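Local coordinates for protein RmpD (Hexulose-6-phosphate synthase) (Streptococcus mutans, PDB 3EXR) that belongs to the orotidine 5'-phosphate decarboxylase / HUMPS family of TIM-barrel enzymes and is found as a pair of identical subunits, at residues L5-V10 with A83-C88; V116-D121 with Q128-A133; E151-K156 with G175-D180; N159-L164 with F169-T174. One frame throughout, in Å; residues are numbered along the deposited sequence.

Contact 1 of 4, residues L5-V10 with A83-C88; sequences LPNLQV and ADWMTC
Q9 and W85 are the facing pair, with their CA atoms 12.1 Å apart. They lie on strands 7-12 and 85-89, the first and fourth strands of a closed parallel barrel. These strands are not neighbours in the sheet, so the two backbones stay well separated. The contact is made by long side chains that enter the barrel interior, and N7, Q9 and W85 are all buried.

W85 reaches furthest. CG of W85 stands anti to the carbonyl carbon (chi1 -60°), and the indole turns its six-membered ring edge toward strand 7-12. Two amide oxygens wait near the plane of that ring. OD1 of N7 lies 4.2 Å from CH2 of W85, and OE1 of Q9 lies 4.1 Å from CZ3 of W85. The Q9 amide is turned 47° from the indole plane, so the groups do not stack. The oxygens face the rim hydrogens of the indole, which should suit the charge distribution, but the approach is loose and amounts to van der Waals contact.

The chain of Q9 is extended beyond CG, with chi1 at 171°, and this carries its amide inward. The NE2 end is held by a hydrogen bond to OE1 of E35. I60 and V62 on one neighbouring strand, and E113 and Q115 on the other, also touch the W85 side chain.

The arrangement is that of a TIM-barrel core. Alternate residues of the strands project inward, and large side chains from separate strands meet to fill the centre.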
# COMPACT_ATOMS: atom_id res chain seq x y z
N LEU A 5 -28.27 -0.85 10.02
CA LEU A 5 -27.59 0.24 10.69
C LEU A 5 -26.16 0.40 10.16
O LEU A 5 -25.57 -0.57 9.66
CB LEU A 5 -27.51 -0.07 12.17
CG LEU A 5 -28.77 -0.02 13.03
CD1 LEU A 5 -28.41 -0.39 14.45
CD2 LEU A 5 -29.37 1.36 12.98
N PRO A 6 -25.58 1.59 10.30
CA PRO A 6 -24.14 1.68 10.03
C PRO A 6 -23.36 0.66 10.86
O PRO A 6 -23.68 0.46 12.03
CB PRO A 6 -23.77 3.10 10.46
CG PRO A 6 -25.09 3.89 10.29
CD PRO A 6 -26.16 2.88 10.70
N ASN A 7 -22.32 0.08 10.25
CA ASN A 7 -21.43 -0.84 10.93
C ASN A 7 -20.49 -0.06 11.84
O ASN A 7 -20.15 1.09 11.56
CB ASN A 7 -20.57 -1.59 9.92
CG ASN A 7 -21.34 -2.60 9.08
OD1 ASN A 7 -21.13 -2.67 7.85
ND2 ASN A 7 -22.18 -3.42 9.72
N LEU A 8 -20.07 -0.71 12.93
CA LEU A 8 -18.92 -0.30 13.68
C LEU A 8 -17.77 -1.23 13.29
O LEU A 8 -17.86 -2.45 13.45
CB LEU A 8 -19.17 -0.43 15.18
CG LEU A 8 -17.93 -0.19 16.05
CD1 LEU A 8 -17.21 1.13 15.75
CD2 LEU A 8 -18.25 -0.29 17.51
N GLN A 9 -16.69 -0.62 12.80
CA GLN A 9 -15.48 -1.33 12.41
C GLN A 9 -14.34 -0.89 13.30
O GLN A 9 -14.22 0.29 13.60
CB GLN A 9 -15.19 -1.05 10.95
CG GLN A 9 -13.87 -1.53 10.45
CD GLN A 9 -13.78 -1.45 8.91
OE1 GLN A 9 -14.78 -1.61 8.24
NE2 GLN A 9 -12.59 -1.21 8.39
N VAL A 10 -13.48 -1.85 13.69
CA VAL A 10 -12.25 -1.52 14.41
C VAL A 10 -11.04 -1.80 13.52
O VAL A 10 -10.92 -2.90 12.96
CB VAL A 10 -12.10 -2.27 15.77
CG1 VAL A 10 -12.04 -3.80 15.57
CG2 VAL A 10 -10.87 -1.82 16.50
N ALA A 83 -10.20 -13.33 4.42
CA ALA A 83 -10.74 -11.98 4.29
C ALA A 83 -12.06 -11.92 3.54
O ALA A 83 -12.28 -12.66 2.56
CB ALA A 83 -9.74 -11.04 3.61
N ASP A 84 -12.91 -10.99 3.98
CA ASP A 84 -14.11 -10.63 3.22
C ASP A 84 -13.90 -9.44 2.29
O ASP A 84 -14.25 -9.49 1.10
CB ASP A 84 -15.25 -10.32 4.19
CG ASP A 84 -15.67 -11.54 5.00
OD1 ASP A 84 -15.93 -12.63 4.41
OD2 ASP A 84 -15.77 -11.41 6.24
N TRP A 85 -13.32 -8.38 2.83
CA TRP A 85 -13.08 -7.14 2.11
C TRP A 85 -11.60 -6.90 2.04
O TRP A 85 -10.89 -7.20 2.98
CB TRP A 85 -13.72 -5.95 2.80
CG TRP A 85 -15.21 -6.07 2.95
CD1 TRP A 85 -16.03 -6.92 2.27
CD2 TRP A 85 -16.05 -5.31 3.83
NE1 TRP A 85 -17.33 -6.74 2.67
CE2 TRP A 85 -17.38 -5.76 3.63
CE3 TRP A 85 -15.82 -4.31 4.78
CZ2 TRP A 85 -18.46 -5.24 4.34
CZ3 TRP A 85 -16.90 -3.79 5.50
CH2 TRP A 85 -18.20 -4.26 5.28
N MET A 86 -11.14 -6.38 0.91
CA MET A 86 -9.76 -5.91 0.78
C MET A 86 -9.75 -4.49 0.23
O MET A 86 -10.55 -4.14 -0.66
CB MET A 86 -8.96 -6.81 -0.16
CG MET A 86 -7.48 -6.52 -0.11
SD MET A 86 -6.46 -7.42 -1.27
CE MET A 86 -6.74 -6.54 -2.83
N THR A 87 -8.83 -3.67 0.74
CA THR A 87 -8.65 -2.34 0.17
C THR A 87 -7.69 -2.30 -1.02
O THR A 87 -6.64 -2.98 -1.04
CB THR A 87 -8.19 -1.31 1.24
OG1 THR A 87 -6.95 -1.71 1.81
CG2 THR A 87 -9.22 -1.18 2.39
N CYS A 88 -8.03 -1.46 -1.99
CA CYS A 88 -7.10 -1.04 -3.04
C CYS A 88 -6.94 0.46 -2.90
O CYS A 88 -7.94 1.17 -2.66
CB CYS A 88 -7.65 -1.30 -4.43
SG CYS A 88 -7.54 -2.99 -5.02

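Contact 2 of 4, residues V116-D121 with Q128-A133; sequences VELYGD and QQWLDA
V116 and W130 mark the closest backbone approach, 8.2 Å between CA atoms, where strand 113-117 and the chain that follows it run past helix 124-132.

W130 carries the helix side of the contact. With CG beside the backbone N (chi1 -50°), its indole leans across to the strand. V116 meets the indole face. Its CG1 sits 3.7 Å from the centroid of the six-membered ring of W130 and only 6° off the ring normal. This is a CH-pi contact made over the face. CG2 of V116 covers the inner part of the same ring system, 3.9 Å from CD2 of W130. L118 comes in obliquely with one methyl. Its CD2 lies 3.5 Å from both CH2 and CZ3 of W130, so the far end of the indole is closely packed. The next residue, Y119, is hydrogen-bonded through OH to D69 of the second subunit.

On the helix, NE2 of Q128 bonds to OD1 of D132 over 3.1 Å, one turn along. The bond is fairly straight (162°), but the carboxylate oxygen is met from above its plane.

The contact belongs to the beta-alpha-beta crossover from strand 113-117 through helix 124-132 to strand 137-141. I94 and M97 of helix 94-107 also pack on W130. A138 and Y140 of strand 137-141 touch L118.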
# COMPACT_ATOMS: atom_id res chain seq x y z
N VAL A 116 -12.22 0.99 -2.10
CA VAL A 116 -11.25 1.97 -2.57
C VAL A 116 -10.89 2.94 -1.44
O VAL A 116 -11.71 3.70 -0.91
CB VAL A 116 -11.75 2.78 -3.76
CG1 VAL A 116 -10.63 3.71 -4.27
CG2 VAL A 116 -12.18 1.86 -4.91
N GLU A 117 -9.60 2.94 -1.09
CA GLU A 117 -9.00 3.86 -0.13
C GLU A 117 -8.68 5.19 -0.80
O GLU A 117 -7.93 5.24 -1.76
CB GLU A 117 -7.74 3.23 0.48
CG GLU A 117 -8.03 2.31 1.68
CD GLU A 117 -8.31 3.05 2.99
OE1 GLU A 117 -8.38 4.29 2.98
OE2 GLU A 117 -8.46 2.38 4.04
N LEU A 118 -9.30 6.26 -0.29
CA LEU A 118 -9.25 7.58 -0.92
C LEU A 118 -8.13 8.41 -0.34
O LEU A 118 -8.20 8.81 0.83
CB LEU A 118 -10.60 8.28 -0.78
CG LEU A 118 -11.80 7.56 -1.41
CD1 LEU A 118 -13.08 8.30 -1.09
CD2 LEU A 118 -11.67 7.44 -2.92
N TYR A 119 -7.08 8.60 -1.15
CA TYR A 119 -5.93 9.45 -0.83
C TYR A 119 -5.60 10.35 -2.01
O TYR A 119 -5.66 9.92 -3.16
CB TYR A 119 -4.70 8.61 -0.49
CG TYR A 119 -4.77 7.98 0.89
CD1 TYR A 119 -4.18 8.60 1.99
CD2 TYR A 119 -5.50 6.81 1.13
CE1 TYR A 119 -4.25 8.05 3.24
CE2 TYR A 119 -5.60 6.27 2.40
CZ TYR A 119 -4.97 6.89 3.45
OH TYR A 119 -5.03 6.35 4.72
N GLY A 120 -5.18 11.57 -1.70
CA GLY A 120 -4.71 12.51 -2.71
C GLY A 120 -5.82 13.03 -3.60
O GLY A 120 -6.99 13.05 -3.18
N ASP A 121 -5.46 13.41 -4.82
CA ASP A 121 -6.36 14.11 -5.75
C ASP A 121 -7.22 13.23 -6.64
O ASP A 121 -7.19 13.33 -7.89
CB ASP A 121 -5.52 15.03 -6.65
CG ASP A 121 -4.79 16.08 -5.88
OD1 ASP A 121 -5.40 16.66 -4.94
OD2 ASP A 121 -3.61 16.37 -6.17
N GLN A 128 -16.56 7.08 -10.78
CA GLN A 128 -17.56 6.41 -11.63
C GLN A 128 -16.92 5.20 -12.33
O GLN A 128 -17.57 4.19 -12.56
CB GLN A 128 -18.19 7.40 -12.63
CG GLN A 128 -19.31 6.81 -13.47
CD GLN A 128 -20.52 6.43 -12.63
OE1 GLN A 128 -21.04 7.26 -11.87
NE2 GLN A 128 -20.94 5.18 -12.71
N GLN A 129 -15.64 5.30 -12.67
CA GLN A 129 -14.93 4.16 -13.26
C GLN A 129 -14.87 2.98 -12.28
O GLN A 129 -15.05 1.83 -12.68
CB GLN A 129 -13.54 4.56 -13.71
CG GLN A 129 -13.51 5.52 -14.86
CD GLN A 129 -12.09 5.71 -15.29
OE1 GLN A 129 -11.49 4.80 -15.85
NE2 GLN A 129 -11.52 6.86 -14.95
N TRP A 130 -14.69 3.25 -10.98
CA TRP A 130 -14.69 2.18 -10.00
C TRP A 130 -16.06 1.49 -9.99
O TRP A 130 -16.14 0.27 -10.05
CB TRP A 130 -14.31 2.67 -8.57
CG TRP A 130 -13.05 3.49 -8.52
CD1 TRP A 130 -11.94 3.36 -9.31
CD2 TRP A 130 -12.78 4.59 -7.65
NE1 TRP A 130 -11.01 4.31 -8.99
CE2 TRP A 130 -11.51 5.10 -7.98
CE3 TRP A 130 -13.51 5.23 -6.63
CZ2 TRP A 130 -10.93 6.18 -7.31
CZ3 TRP A 130 -12.95 6.32 -5.99
CH2 TRP A 130 -11.67 6.78 -6.33
N LEU A 131 -17.13 2.28 -9.95
CA LEU A 131 -18.49 1.73 -9.94
C LEU A 131 -18.73 0.85 -11.17
O LEU A 131 -19.27 -0.26 -11.07
CB LEU A 131 -19.54 2.85 -9.90
CG LEU A 131 -19.63 3.65 -8.60
CD1 LEU A 131 -20.47 4.89 -8.79
CD2 LEU A 131 -20.18 2.86 -7.41
N ASP A 132 -18.30 1.36 -12.32
CA ASP A 132 -18.50 0.64 -13.60
C ASP A 132 -17.75 -0.67 -13.61
O ASP A 132 -18.16 -1.61 -14.29
CB ASP A 132 -18.03 1.49 -14.78
CG ASP A 132 -18.91 2.70 -15.03
OD1 ASP A 132 -20.03 2.78 -14.48
OD2 ASP A 132 -18.47 3.59 -15.78
N ALA A 133 -16.64 -0.70 -12.85
CA ALA A 133 -15.81 -1.90 -12.70
C ALA A 133 -16.33 -2.86 -11.62
O ALA A 133 -15.70 -3.89 -11.34
CB ALA A 133 -14.34 -1.52 -12.42

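Contact 3 of 4, residues E151-K156 with G175-D180; sequences ETWGEK and GGLSVD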
# COMPACT_ATOMS: atom_id res chain seq x y z
N GLU A 151 -10.59 19.01 15.11
CA GLU A 151 -11.74 19.72 14.58
C GLU A 151 -12.90 18.80 14.31
O GLU A 151 -12.73 17.61 14.11
CB GLU A 151 -11.36 20.45 13.32
CG GLU A 151 -10.61 21.70 13.57
CD GLU A 151 -10.44 22.55 12.33
OE1 GLU A 151 -11.37 22.63 11.48
OE2 GLU A 151 -9.37 23.14 12.23
N THR A 152 -14.10 19.36 14.32
CA THR A 152 -15.26 18.68 13.79
C THR A 152 -15.02 18.35 12.32
O THR A 152 -14.18 18.95 11.68
CB THR A 152 -16.52 19.54 13.93
OG1 THR A 152 -17.69 18.72 13.90
CG2 THR A 152 -16.61 20.57 12.83
N TRP A 153 -15.78 17.41 11.80
CA TRP A 153 -15.86 17.21 10.37
C TRP A 153 -16.42 18.44 9.68
O TRP A 153 -17.54 18.83 9.93
CB TRP A 153 -16.73 16.00 10.04
CG TRP A 153 -16.00 14.72 10.13
CD1 TRP A 153 -15.49 14.15 11.24
CD2 TRP A 153 -15.72 13.83 9.05
NE1 TRP A 153 -14.89 12.96 10.93
CE2 TRP A 153 -15.02 12.74 9.59
CE3 TRP A 153 -15.99 13.85 7.69
CZ2 TRP A 153 -14.58 11.69 8.81
CZ3 TRP A 153 -15.56 12.80 6.92
CH2 TRP A 153 -14.86 11.74 7.48
N GLY A 154 -15.65 19.02 8.78
CA GLY A 154 -16.09 20.22 8.10
C GLY A 154 -17.10 19.95 7.00
O GLY A 154 -17.27 18.83 6.57
N GLU A 155 -17.77 21.00 6.54
CA GLU A 155 -18.79 20.83 5.54
C GLU A 155 -18.28 20.27 4.22
O GLU A 155 -18.96 19.51 3.57
CB GLU A 155 -19.60 22.10 5.30
CG GLU A 155 -20.43 22.51 6.48
CD GLU A 155 -21.52 21.50 6.82
OE1 GLU A 155 -22.34 21.18 5.95
OE2 GLU A 155 -21.53 21.01 7.94
N LYS A 156 -17.08 20.70 3.84
CA LYS A 156 -16.46 20.21 2.61
C LYS A 156 -16.30 18.69 2.66
O LYS A 156 -16.65 18.01 1.70
CB LYS A 156 -15.14 20.87 2.34
N GLY A 175 -11.55 8.69 11.15
CA GLY A 175 -10.95 9.92 11.68
C GLY A 175 -11.97 10.78 12.39
O GLY A 175 -13.04 11.00 11.86
N GLY A 176 -11.65 11.25 13.60
CA GLY A 176 -12.51 12.21 14.28
C GLY A 176 -13.79 11.59 14.79
O GLY A 176 -14.81 12.28 14.95
N LEU A 177 -13.78 10.28 15.03
CA LEU A 177 -14.99 9.60 15.44
C LEU A 177 -14.97 9.27 16.91
O LEU A 177 -14.02 8.68 17.41
CB LEU A 177 -15.18 8.32 14.65
CG LEU A 177 -15.15 8.47 13.13
CD1 LEU A 177 -15.38 7.10 12.54
CD2 LEU A 177 -16.16 9.47 12.64
N SER A 178 -16.03 9.67 17.60
CA SER A 178 -16.23 9.28 18.98
C SER A 178 -17.72 9.22 19.23
O SER A 178 -18.52 9.69 18.42
CB SER A 178 -15.54 10.26 19.94
OG SER A 178 -16.16 11.54 19.91
N VAL A 179 -18.11 8.65 20.36
CA VAL A 179 -19.53 8.51 20.62
C VAL A 179 -20.22 9.89 20.60
O VAL A 179 -21.33 10.04 20.08
CB VAL A 179 -19.79 7.64 21.91
CG1 VAL A 179 -19.23 8.29 23.17
CG2 VAL A 179 -21.25 7.24 22.05
N ASP A 180 -19.55 10.91 21.12
CA ASP A 180 -20.09 12.27 21.10
C ASP A 180 -20.13 12.92 19.71
O ASP A 180 -20.94 13.81 19.49
CB ASP A 180 -19.32 13.16 22.10
CG ASP A 180 -19.37 12.61 23.52
OD1 ASP A 180 -20.43 12.08 23.92
OD2 ASP A 180 -18.37 12.67 24.28
O HOH W 1 -14.79 15.12 14.74
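G175 opens the second segment and makes its one direct hydrogen bond to the first. NE1 of W153 donates to the carbonyl oxygen O of G175 over 2.9 Å. The N-H...O angle is 147°, and the donor is tilted 27° from the carbonyl plane. The oxygen lies in the plane of the indole, at its edge. The same oxygen is 3.5 Å from CZ2 of W153, so it rests against the ring. The chi1 of W153, -83°, swings the indole across to the loop. G175 itself has a positive phi, a backbone shape that glycine adopts readily.

G176 follows, again with positive phi. Its alpha carbon faces the indole edge with no side chain between. Its O is 2.8 Å from the oxygen of water 1, which also lies in the W153 ring plane and makes a weak, longer bond to O of E151. The water has more acceptors nearby than protons to give, so these links are probably shared.

This segment leaves strand 170-174 at the C-terminal rim of the TIM barrel, the end at which enzymes of this fold carry their active sites. The first segment leads into helix 155-167, with G154 as N-cap.

L177 comes next. It brings CD2 to 4.1 Å from NE1 of W153, obliquely. F185 touches L177 and meets the W153 ring edge-to-face. Past L177 the chain turns away from W153. There S178 N is hydrogen-bonded to OG1 of T181, which also binds O of G176.

Contact 4 of 4, residues N159-L164 with F169-T174; sequences NKVKKL and FRVSVT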
# COMPACT_ATOMS: atom_id res chain seq x y z
N ASN A 159 -19.71 17.12 2.38
CA ASN A 159 -20.23 17.23 1.01
C ASN A 159 -19.71 16.11 0.10
O ASN A 159 -20.45 15.59 -0.74
CB ASN A 159 -19.86 18.56 0.38
CG ASN A 159 -20.71 19.71 0.88
OD1 ASN A 159 -20.32 20.89 0.73
ND2 ASN A 159 -21.86 19.40 1.46
N LYS A 160 -18.44 15.79 0.25
CA LYS A 160 -17.84 14.74 -0.58
C LYS A 160 -18.38 13.36 -0.21
O LYS A 160 -18.70 12.54 -1.06
CB LYS A 160 -16.31 14.81 -0.51
CG LYS A 160 -15.75 16.16 -0.99
CD LYS A 160 -14.27 16.10 -1.31
CE LYS A 160 -14.01 15.35 -2.60
NZ LYS A 160 -12.55 15.47 -2.98
N VAL A 161 -18.49 13.11 1.09
CA VAL A 161 -19.15 11.89 1.56
C VAL A 161 -20.55 11.79 0.98
O VAL A 161 -20.91 10.75 0.43
CB VAL A 161 -19.14 11.78 3.10
CG1 VAL A 161 -19.98 10.59 3.56
CG2 VAL A 161 -17.66 11.68 3.60
N LYS A 162 -21.33 12.86 1.09
CA LYS A 162 -22.68 12.86 0.57
C LYS A 162 -22.73 12.57 -0.92
O LYS A 162 -23.59 11.80 -1.37
CB LYS A 162 -23.36 14.20 0.87
CG LYS A 162 -23.75 14.35 2.30
CD LYS A 162 -23.96 15.81 2.67
CE LYS A 162 -24.28 15.98 4.14
NZ LYS A 162 -24.66 17.42 4.51
N LYS A 163 -21.81 13.16 -1.67
CA LYS A 163 -21.79 12.99 -3.12
C LYS A 163 -21.44 11.57 -3.53
O LYS A 163 -22.03 11.02 -4.46
CB LYS A 163 -20.85 13.99 -3.77
CG LYS A 163 -20.76 13.89 -5.32
CD LYS A 163 -22.11 14.09 -6.02
CE LYS A 163 -21.99 14.96 -7.28
NZ LYS A 163 -21.20 14.36 -8.39
N LEU A 164 -20.48 10.96 -2.84
CA LEU A 164 -20.14 9.57 -3.12
C LEU A 164 -21.30 8.62 -2.84
O LEU A 164 -21.56 7.69 -3.60
CB LEU A 164 -18.91 9.15 -2.33
CG LEU A 164 -17.58 9.77 -2.68
CD1 LEU A 164 -16.60 9.44 -1.58
CD2 LEU A 164 -17.06 9.28 -4.05
N PHE A 169 -22.06 4.72 -3.91
CA PHE A 169 -21.10 4.11 -2.97
C PHE A 169 -21.68 3.81 -1.60
O PHE A 169 -22.45 4.62 -1.02
CB PHE A 169 -19.84 4.96 -2.80
CG PHE A 169 -18.92 4.92 -3.99
CD1 PHE A 169 -17.95 3.93 -4.13
CD2 PHE A 169 -19.04 5.87 -5.00
CE1 PHE A 169 -17.10 3.89 -5.23
CE2 PHE A 169 -18.19 5.85 -6.10
CZ PHE A 169 -17.21 4.87 -6.22
N ARG A 170 -21.26 2.67 -1.05
CA ARG A 170 -21.31 2.45 0.39
C ARG A 170 -20.02 3.04 0.95
O ARG A 170 -18.94 2.53 0.69
CB ARG A 170 -21.45 0.96 0.73
CG ARG A 170 -22.92 0.46 0.66
CD ARG A 170 -23.01 -1.07 0.55
NE ARG A 170 -22.36 -1.51 -0.68
CZ ARG A 170 -21.60 -2.59 -0.82
NH1 ARG A 170 -21.43 -3.45 0.17
NH2 ARG A 170 -21.03 -2.80 -1.99
N VAL A 171 -20.16 4.15 1.67
CA VAL A 171 -19.04 4.93 2.13
C VAL A 171 -18.72 4.64 3.61
O VAL A 171 -19.57 4.68 4.48
CB VAL A 171 -19.28 6.44 1.91
CG1 VAL A 171 -18.15 7.29 2.50
CG2 VAL A 171 -19.45 6.72 0.43
N SER A 172 -17.46 4.28 3.86
CA SER A 172 -16.96 4.18 5.21
C SER A 172 -16.22 5.46 5.54
O SER A 172 -15.54 6.02 4.68
CB SER A 172 -15.97 3.01 5.33
OG SER A 172 -16.60 1.79 5.12
N VAL A 173 -16.37 5.94 6.78
CA VAL A 173 -15.60 7.11 7.20
C VAL A 173 -14.66 6.74 8.35
O VAL A 173 -14.94 5.82 9.14
CB VAL A 173 -16.52 8.31 7.61
CG1 VAL A 173 -17.34 8.82 6.46
CG2 VAL A 173 -17.42 7.92 8.76
N THR A 174 -13.55 7.46 8.44
CA THR A 174 -12.58 7.26 9.51
C THR A 174 -11.93 8.56 9.87
O THR A 174 -11.80 9.46 9.02
CB THR A 174 -11.52 6.22 9.10
OG1 THR A 174 -10.73 5.88 10.25
CG2 THR A 174 -10.57 6.73 8.04
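V161 and V171 form the apolar centre, where helix 155-167 lies against strand 170-174. This is the helix-to-strand half of a beta-alpha-beta unit in the TIM barrel. The short segments run nearly antiparallel, at 154°, with their axes 8.7 Å apart.

CG1 of V161 rests 3.9 Å from CG1 of V171. In both valines CG1 is anti to the backbone N, which turns these methyls to each other, and the two side chains meet at a slant. V161 uses its other methyl on the next helix-facing position of the strand. Its CG2 lies 4.1 Å from CG1 of V173, and these side chains cross at about a right angle. One turn further along the helix, CB of L164 packs 3.7 Å from CG2 of V171. The strand thus presents alternate residues, F169, V171 and V173, to the helix, while R170 and S172 point the other way. R170 forms a salt bridge with E113.

L164 and F169 close the end of the contact. CD2 of L164 touches CD2 of F169 at 4.1 Å. L118 and W122 also pack on L164.

The polar edge is backbone. N of F169 donates to O of L164 over 3.0 Å, with an N-H...O angle of 154°. That oxygen also lies in the plane of the F169 ring at its edge, 3.4 Å from CD2 of F169.

How the contacts relate
From the N terminus, contact 1 comes first. It links strand 7-12 with strand 85-89 across the barrel and closes the longest loop. Contact 2 follows in series and closes a short loop within one crossover. Strands 85-89 and 113-117 are neighbours, so contacts 1 and 2 meet there, with C88 O probably hydrogen-bonded to E117 N. Contact 3 closes a later loop, and contact 4 is nested inside it, sharing helix 155-167. Their segments touch where CZ2 of W153 approaches O of T174 at 3.6 Å. Contacts 2 and 4 also touch, through L131 and F169. Contact 1 spans the interior, contacts 2 and 4 fix helices outside the strands, and contact 3 joins C-terminal rim loops.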